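Local coordinates for protein receptor-type adenylate cyclase GRESAG 4.1 (PDB 1FX2) that converts ATP to cyclic AMP and diphosphate through its class III adenylyl cyclase catalytic domain and could act as a receptor for an unknown ligand, at residues A25-A28 / L33-D36; A94-Y99 / E123-L128; G137-L142 / P161-R166. All blocks are in the same frame, centred on the assembly; numbering follows the deposited sequence. Where two conformers were deposited one is given.

Contact 1: A25-A28 / L33-D36; sequences ALWA and LMPD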
loop_
_atom_site.group_PDB
_atom_site.type_symbol
_atom_site.label_atom_id
_atom_site.label_comp_id
_atom_site.label_asym_id
_atom_site.label_seq_id
_atom_site.Cartn_x
_atom_site.Cartn_y
_atom_site.Cartn_z
ATOM N N ALA A 25 12.815 19.498 -20.666
ATOM C CA ALA A 25 12.033 20.461 -21.348
ATOM C C ALA A 25 12.071 21.838 -20.787
ATOM O O ALA A 25 12.019 22.855 -21.483
ATOM C CB ALA A 25 10.575 19.970 -21.392
ATOM N N LEU A 26 12.186 21.913 -19.468
ATOM C CA LEU A 26 12.324 23.213 -18.844
ATOM C C LEU A 26 13.669 23.926 -19.179
ATOM O O LEU A 26 13.706 25.162 -19.360
ATOM C CB LEU A 26 12.204 23.107 -17.286
ATOM C CG LEU A 26 10.780 22.714 -16.802
ATOM C CD1 LEU A 26 10.848 22.601 -15.266
ATOM C CD2 LEU A 26 9.733 23.838 -17.160
ATOM N N TRP A 27 14.763 23.166 -19.181
ATOM C CA TRP A 27 16.070 23.781 -19.568
ATOM C C TRP A 27 15.968 24.185 -21.032
ATOM O O TRP A 27 16.559 25.218 -21.362
ATOM C CB TRP A 27 17.156 22.724 -19.470
ATOM C CG TRP A 27 17.747 22.668 -18.048
ATOM C CD1 TRP A 27 17.398 21.770 -17.030
ATOM C CD2 TRP A 27 18.756 23.547 -17.501
ATOM N NE1 TRP A 27 18.157 22.082 -15.873
ATOM C CE2 TRP A 27 18.976 23.158 -16.150
ATOM C CE3 TRP A 27 19.521 24.630 -18.049
ATOM C CZ2 TRP A 27 19.924 23.784 -15.305
ATOM C CZ3 TRP A 27 20.452 25.246 -17.241
ATOM C CH2 TRP A 27 20.659 24.829 -15.863
ATOM N N ALA A 28 15.249 23.445 -21.875
ATOM C CA ALA A 28 15.193 23.871 -23.304
ATOM C C ALA A 28 14.415 25.125 -23.459
ATOM O O ALA A 28 14.787 26.043 -24.269
ATOM C CB ALA A 28 14.578 22.793 -24.176
ATOM N N LEU A 33 16.648 30.989 -17.057
ATOM C CA LEU A 33 16.002 30.968 -15.712
ATOM C C LEU A 33 16.447 29.724 -14.953
ATOM O O LEU A 33 16.547 29.773 -13.747
ATOM C CB LEU A 33 14.444 30.879 -15.808
ATOM C CG LEU A 33 13.656 31.888 -16.616
ATOM C CD1 LEU A 33 12.161 31.435 -16.634
ATOM C CD2 LEU A 33 13.863 33.221 -15.901
ATOM N N MET A 34 16.726 28.616 -15.645
ATOM C CA MET A 34 16.990 27.376 -14.911
ATOM C C MET A 34 18.252 27.393 -14.012
ATOM O O MET A 34 18.250 26.819 -12.931
ATOM C CB MET A 34 16.920 26.156 -15.878
ATOM C CG MET A 34 15.529 25.790 -16.336
ATOM S SD MET A 34 14.415 25.344 -14.954
ATOM C CE MET A 34 14.953 23.654 -14.656
ATOM N N PRO A 35 19.364 27.985 -14.458
ATOM C CA PRO A 35 20.482 27.969 -13.520
ATOM C C PRO A 35 20.161 28.528 -12.154
ATOM O O PRO A 35 20.465 27.929 -11.135
ATOM C CB PRO A 35 21.575 28.797 -14.254
ATOM C CG PRO A 35 21.272 28.523 -15.730
ATOM C CD PRO A 35 19.717 28.520 -15.809
ATOM N N ASP A 36 19.484 29.684 -12.121
ATOM C CA ASP A 36 19.169 30.272 -10.834
ATOM C C ASP A 36 18.042 29.468 -10.114
ATOM O O ASP A 36 18.137 29.326 -8.901
ATOM C CB ASP A 36 18.630 31.666 -11.059
ATOM C CG ASP A 36 19.695 32.689 -11.419
ATOM O OD1 ASP A 36 20.885 32.440 -11.296
ATOM O OD2 ASP A 36 19.291 33.811 -11.796
#

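Contact 2: A94-Y99 / E123-L128; sequences ALDDSY and EVYSRL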
loop_
_atom_site.group_PDB
_atom_site.type_symbol
_atom_site.label_atom_id
_atom_site.label_comp_id
_atom_site.label_asym_id
_atom_site.label_seq_id
_atom_site.Cartn_x
_atom_site.Cartn_y
_atom_site.Cartn_z
ATOM N N ALA A 94 6.937 31.694 -15.532
ATOM C CA ALA A 94 7.202 30.921 -16.753
ATOM C C ALA A 94 7.245 29.393 -16.566
ATOM O O ALA A 94 6.886 28.635 -17.446
ATOM C CB ALA A 94 8.496 31.344 -17.395
ATOM N N LEU A 95 7.762 28.983 -15.449
ATOM C CA LEU A 95 7.832 27.555 -15.168
ATOM C C LEU A 95 6.422 26.948 -14.938
ATOM O O LEU A 95 6.093 25.884 -15.523
ATOM C CB LEU A 95 8.735 27.539 -13.939
ATOM C CG LEU A 95 10.210 27.605 -14.325
ATOM C CD1 LEU A 95 11.026 28.315 -13.274
ATOM C CD2 LEU A 95 10.787 26.272 -14.621
ATOM N N ASP A 96 5.548 27.689 -14.234
ATOM C CA ASP A 96 4.151 27.258 -14.048
ATOM C C ASP A 96 3.418 27.243 -15.388
ATOM O O ASP A 96 2.668 26.314 -15.689
ATOM C CB ASP A 96 3.483 28.166 -13.044
ATOM C CG ASP A 96 3.991 27.916 -11.647
ATOM O OD1 ASP A 96 4.934 28.591 -11.188
ATOM O OD2 ASP A 96 3.490 26.930 -11.041
ATOM N N ASP A 97 3.662 28.269 -16.210
ATOM C CA ASP A 97 3.023 28.245 -17.547
ATOM C C ASP A 97 3.468 27.057 -18.339
ATOM O O ASP A 97 2.640 26.413 -18.989
ATOM C CB ASP A 97 3.440 29.541 -18.323
ATOM C CG ASP A 97 2.763 30.791 -17.791
ATOM O OD1 ASP A 97 1.852 30.726 -16.964
ATOM O OD2 ASP A 97 3.219 31.887 -18.173
ATOM N N SER A 98 4.769 26.696 -18.289
ATOM C CA SER A 98 5.227 25.503 -19.022
ATOM C C SER A 98 4.565 24.210 -18.497
ATOM O O SER A 98 4.067 23.432 -19.311
ATOM C CB SER A 98 6.739 25.292 -18.887
ATOM O OG SER A 98 7.384 26.326 -19.696
ATOM N N TYR A 99 4.486 24.013 -17.190
ATOM C CA TYR A 99 3.859 22.785 -16.723
ATOM C C TYR A 99 2.425 22.712 -17.142
ATOM O O TYR A 99 1.978 21.599 -17.444
ATOM C CB TYR A 99 3.942 22.723 -15.193
ATOM C CG TYR A 99 5.326 22.248 -14.666
ATOM C CD1 TYR A 99 6.027 23.059 -13.729
ATOM C CD2 TYR A 99 5.863 20.976 -15.021
ATOM C CE1 TYR A 99 7.219 22.617 -13.183
ATOM C CE2 TYR A 99 7.062 20.537 -14.463
ATOM C CZ TYR A 99 7.701 21.382 -13.537
ATOM O OH TYR A 99 8.886 20.959 -12.936
ATOM N N GLU A 123 -6.614 31.767 -8.457
ATOM C CA GLU A 123 -6.638 31.823 -6.973
ATOM C C GLU A 123 -6.523 30.394 -6.402
ATOM O O GLU A 123 -5.752 30.144 -5.431
ATOM C CB GLU A 123 -7.962 32.474 -6.507
ATOM C CG GLU A 123 -7.911 33.943 -6.996
ATOM C CD GLU A 123 -7.647 34.979 -5.899
ATOM O OE1 GLU A 123 -7.932 36.186 -6.155
ATOM O OE2 GLU A 123 -7.157 34.604 -4.793
ATOM N N VAL A 124 -7.125 29.416 -7.055
ATOM C CA VAL A 124 -7.027 28.024 -6.613
ATOM C C VAL A 124 -5.623 27.553 -6.910
ATOM O O VAL A 124 -4.980 26.898 -6.040
ATOM C CB VAL A 124 -8.028 27.157 -7.478
ATOM C CG1 VAL A 124 -7.876 25.658 -7.196
ATOM C CG2 VAL A 124 -9.470 27.585 -7.092
ATOM N N TYR A 125 -5.148 27.744 -8.141
ATOM C CA TYR A 125 -3.819 27.230 -8.520
ATOM C C TYR A 125 -2.720 27.747 -7.605
ATOM O O TYR A 125 -1.881 26.925 -7.165
ATOM C CB TYR A 125 -3.544 27.727 -9.963
ATOM C CG TYR A 125 -2.201 27.204 -10.511
ATOM C CD1 TYR A 125 -2.150 26.004 -11.190
ATOM C CD2 TYR A 125 -1.045 27.914 -10.303
ATOM C CE1 TYR A 125 -0.927 25.494 -11.704
ATOM C CE2 TYR A 125 0.204 27.392 -10.764
ATOM C CZ TYR A 125 0.211 26.185 -11.468
ATOM O OH TYR A 125 1.388 25.650 -11.930
ATOM N N SER A 126 -2.652 29.041 -7.329
ATOM C CA SER A 126 -1.526 29.541 -6.519
ATOM C C SER A 126 -1.486 29.006 -5.102
ATOM O O SER A 126 -0.408 28.977 -4.517
ATOM C CB SER A 126 -1.546 31.074 -6.516
ATOM O OG SER A 126 -2.706 31.596 -5.901
ATOM N N ARG A 127 -2.606 28.526 -4.550
ATOM C CA ARG A 127 -2.556 28.000 -3.190
ATOM C C ARG A 127 -2.030 26.619 -3.202
ATOM O O ARG A 127 -1.686 26.086 -2.140
ATOM C CB ARG A 127 -3.976 27.879 -2.577
ATOM C CG ARG A 127 -4.606 29.183 -2.279
ATOM C CD ARG A 127 -6.136 28.889 -1.913
ATOM N NE ARG A 127 -6.895 30.091 -2.143
ATOM C CZ ARG A 127 -8.006 30.212 -2.860
ATOM N NH1 ARG A 127 -8.622 29.192 -3.486
ATOM N NH2 ARG A 127 -8.448 31.429 -3.020
ATOM N N LEU A 128 -1.909 26.012 -4.423
ATOM C CA LEU A 128 -1.534 24.591 -4.516
ATOM C C LEU A 128 -0.243 24.346 -5.291
ATOM O O LEU A 128 0.369 23.291 -5.031
ATOM C CB LEU A 128 -2.650 23.789 -5.272
ATOM C CG LEU A 128 -3.970 23.844 -4.508
ATOM C CD1 LEU A 128 -5.072 23.202 -5.390
ATOM C CD2 LEU A 128 -3.862 23.044 -3.210
#

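Contact 3: G137-L142 / P161-R166; sequences GIHTGL and PNMAAR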
loop_
_atom_site.group_PDB
_atom_site.type_symbol
_atom_site.label_atom_id
_atom_site.label_comp_id
_atom_site.label_asym_id
_atom_site.label_seq_id
_atom_site.Cartn_x
_atom_site.Cartn_y
_atom_site.Cartn_z
ATOM N N GLY A 137 10.597 10.012 -3.918
ATOM C CA GLY A 137 10.260 8.616 -3.508
ATOM C C GLY A 137 11.036 8.320 -2.220
ATOM O O GLY A 137 12.226 8.709 -2.091
ATOM N N ILE A 138 10.407 7.529 -1.353
ATOM C CA ILE A 138 10.998 7.196 -0.065
ATOM C C ILE A 138 10.833 5.706 0.206
ATOM O O ILE A 138 9.742 5.154 -0.072
ATOM C CB ILE A 138 10.279 7.926 1.118
ATOM C CG1 ILE A 138 10.312 9.448 0.900
ATOM C CG2 ILE A 138 11.007 7.588 2.468
ATOM C CD1 ILE A 138 9.488 10.179 1.941
ATOM N N HIS A 139 11.945 5.043 0.570
ATOM C CA HIS A 139 11.797 3.605 0.930
ATOM C C HIS A 139 12.751 3.393 2.093
ATOM O O HIS A 139 13.748 4.084 2.262
ATOM C CB HIS A 139 12.218 2.725 -0.285
ATOM C CG HIS A 139 12.295 1.267 0.020
ATOM N ND1 HIS A 139 11.249 0.528 0.564
ATOM C CD2 HIS A 139 13.351 0.427 -0.125
ATOM C CE1 HIS A 139 11.675 -0.716 0.729
ATOM N NE2 HIS A 139 12.926 -0.813 0.319
ATOM N N THR A 140 12.480 2.346 2.883
ATOM C CA THR A 140 13.314 2.020 4.067
ATOM C C THR A 140 13.671 0.562 3.979
ATOM O O THR A 140 12.793 -0.253 3.695
ATOM C CB THR A 140 12.530 2.213 5.352
ATOM O OG1 THR A 140 12.170 3.603 5.449
ATOM C CG2 THR A 140 13.417 1.794 6.557
ATOM N N GLY A 141 14.952 0.265 4.147
ATOM C CA GLY A 141 15.360 -1.170 4.128
ATOM C C GLY A 141 16.830 -1.312 4.460
ATOM O O GLY A 141 17.562 -0.369 4.538
ATOM N N LEU A 142 17.242 -2.590 4.625
ATOM C CA LEU A 142 18.635 -2.877 4.880
ATOM C C LEU A 142 19.461 -2.590 3.630
ATOM O O LEU A 142 19.010 -2.872 2.531
ATOM C CB LEU A 142 18.786 -4.344 5.325
ATOM C CG LEU A 142 18.164 -4.617 6.682
ATOM C CD1 LEU A 142 18.088 -6.108 6.904
ATOM C CD2 LEU A 142 18.825 -3.954 7.841
ATOM N N PRO A 161 18.335 0.884 -2.281
ATOM C CA PRO A 161 18.347 2.116 -3.079
ATOM C C PRO A 161 17.668 1.904 -4.433
ATOM O O PRO A 161 17.027 2.830 -4.964
ATOM C CB PRO A 161 19.843 2.467 -3.228
ATOM C CG PRO A 161 20.587 1.279 -2.688
ATOM C CD PRO A 161 19.687 0.461 -1.846
ATOM N N ASN A 162 17.729 0.698 -4.987
ATOM C CA ASN A 162 17.075 0.431 -6.263
ATOM C C ASN A 162 15.593 0.666 -6.101
ATOM O O ASN A 162 14.975 1.369 -6.940
ATOM C CB ASN A 162 17.286 -1.023 -6.722
ATOM C CG ASN A 162 16.661 -1.311 -8.101
ATOM O OD1 ASN A 162 17.108 -0.739 -9.078
ATOM N ND2 ASN A 162 15.638 -2.153 -8.157
ATOM N N MET A 163 14.989 0.143 -5.020
ATOM C CA MET A 163 13.533 0.337 -4.871
ATOM C C MET A 163 13.190 1.788 -4.606
ATOM O O MET A 163 12.155 2.241 -5.096
ATOM C CB MET A 163 12.745 -0.622 -3.812
ATOM C CG MET A 163 10.918 -0.943 -4.087
ATOM S SD MET A 163 10.873 -1.921 -2.528
ATOM C CE MET A 163 9.286 -1.693 -1.469
ATOM N N ALA A 164 13.977 2.470 -3.784
ATOM C CA ALA A 164 13.689 3.887 -3.525
ATOM C C ALA A 164 13.725 4.692 -4.811
ATOM O O ALA A 164 12.839 5.585 -5.041
ATOM C CB ALA A 164 14.750 4.495 -2.534
ATOM N N ALA A 165 14.727 4.412 -5.643
ATOM C CA ALA A 165 14.814 5.208 -6.845
ATOM C C ALA A 165 13.719 4.846 -7.845
ATOM O O ALA A 165 13.194 5.744 -8.515
ATOM C CB ALA A 165 16.218 5.081 -7.487
ATOM N N ARG A 166 13.341 3.578 -7.974
ATOM C CA ARG A 166 12.284 3.196 -8.915
ATOM C C ARG A 166 10.951 3.770 -8.399
ATOM O O ARG A 166 10.103 4.176 -9.212
ATOM C CB ARG A 166 12.209 1.648 -8.969
ATOM C CG ARG A 166 13.404 1.010 -9.708
ATOM C CD ARG A 166 13.061 1.047 -11.128
ATOM N NE ARG A 166 14.010 0.239 -11.874
ATOM C CZ ARG A 166 14.282 0.434 -13.150
ATOM N NH1 ARG A 166 13.680 1.418 -13.830
ATOM N NH2 ARG A 166 15.222 -0.314 -13.719
#

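Contact 1: A25-A28 / L33-D36
Trp27, near the end of helix 23-29, and Met34, in the first turn of helix 34-51, bring the two backbones together with their CA atoms 6.0 Å apart, a short connection along the chain separating the helices. Met34 lies between them. Its CB sits over the six-membered ring of Trp27, 3.5 Å from the centroid and 9° off the normal, a CH-pi contact made almost straight down onto the face. Met34 CG rests 3.6 Å from the carbonyl O of Leu26. Beyond it the methionine chain bends at both chi2 (-60°) and chi3 (-79°), which turns the terminal CE back to Leu26 CB at 3.8 Å and to the pyrrole part of the indole near Trp27 NE1. SD stands above the five-membered ring at 5.0 Å from its centroid, a distant Met-aromatic contact. At the far end of the indole, Pro35 CD approaches Trp27 CZ3 obliquely at 3.6 Å, extending the apolar cover to the proline ring. The branches of Leu26 pack on Leu95, Ser98 and Tyr99 of helix 94-109, and both Leu26 and Met34 touch Leu132. The Trp27 side chain is about 5 Å from that of Asp62, a predicted magnesium ligand. No hydrogen bond joins the segments, so dispersion and CH-pi attraction hold this junction of two successive helices, with exposed Trp27 lying over the buried Met34 chain.

Contact 2: A94-Y99 / E123-L128
Tyr125 extends with CG anti to its backbone N (chi1 -177°), while Asp96 carries CG anti to its carbonyl carbon (chi1 -72°); between them these torsions span the gap from helix 122-128 to helix 94-109. The helices themselves remain well apart, the nearest CA atoms, those of Asp96 and Tyr125, being 9.7 Å from each other. Contact is made at the far ends of the two side chains. Tyr125 OH donates a hydrogen bond of 2.6 Å to Asp96 OD2, which receives it on the anti lone pair, the one directed away from the other carboxylate oxygen. The acceptor lies at the edge of the phenol, near its plane, and the same oxygen is 3.3 Å from Tyr125 CE2. Carboxylate and ring stand nearly perpendicular, their planes 86° apart, so the two flat groups meet without stacking.

Each partner is also held from outside the pair. Asp96 OD1 accepts a hydrogen bond from the backbone N of Gly131, so both carboxylate oxygens are engaged and rotation of the group is restrained. Tyr125 OH is in turn bonded by Arg133 NH2, and Arg100, a turn further along helix 94-109, adds a cation-pi link to the tyrosine ring. A dithiothreitol molecule, probably from the crystallisation liquor, is bound about 5 Å from the Asp96 side chain. A buried carboxylate is thus met by a phenol and a main-chain amide, while the guanidinium of Arg133 probably polarises the phenol and strengthens its donation. Within the two segments, one short, directional bond carries the contact, with little hydrophobic packing beside it.

Contact 3: G137-L142 / P161-R166
His139, Ala164 and Met163 account for most of the surface buried where strand 134-141 of the central sheet runs beneath helix 159-169. The axes of the short segments 137-141 and 161-166 approach to 6.7 Å and run nearly antiparallel, at 157°. Such close passage depends on small groups: Ala164 presents its CA to His139 CB at 3.7 Å, and the Gly137 CA lies 4.3 Å from the carbonyl O of Ala164. His139 rises from the strand toward the helix with CG anti to its backbone N (chi1 172°), which lays one imidazole face against Met163. The sulfur SD appears to lie over that face, displaced toward the rim, and CB adds a CH-pi contact over the CD2 side; where the methyl CE lies is doubtful. Methionine and histidine side chains cross at about a right angle. Ala164 also packs on Leu15 and Phe17 of strand 13-20. This is a helix packed on the central sheet of the class III cyclase catalytic domain. Its histidine joins helix to sheet through a Met-aromatic contact on the imidazole face, while ND1 is hydrogen-bonded to Thr179 OG1 of the neighbouring parallel strand 176-179.

How the contacts relate
Contacts 1 and 2 are neighbours, with centres 17 Å apart: contact 1 packs against helix 94-109, which supplies one segment of contact 2, and Leu33 of the one touches Ala94 of the other. Contact 3 lies on the opposite side of the chain's centre, its centre 28 Å from that of contact 1 and 30 Å from that of contact 2, and belongs to the main sheet with a helix laid on it. Contact 1 is partly buried and wholly apolar in its pairing; contact 2 is buried but peripheral and rests on one hydrogen bond. Methionine meets an aromatic ring in both 1 and 3, at the surface over indole and within the core over imidazole.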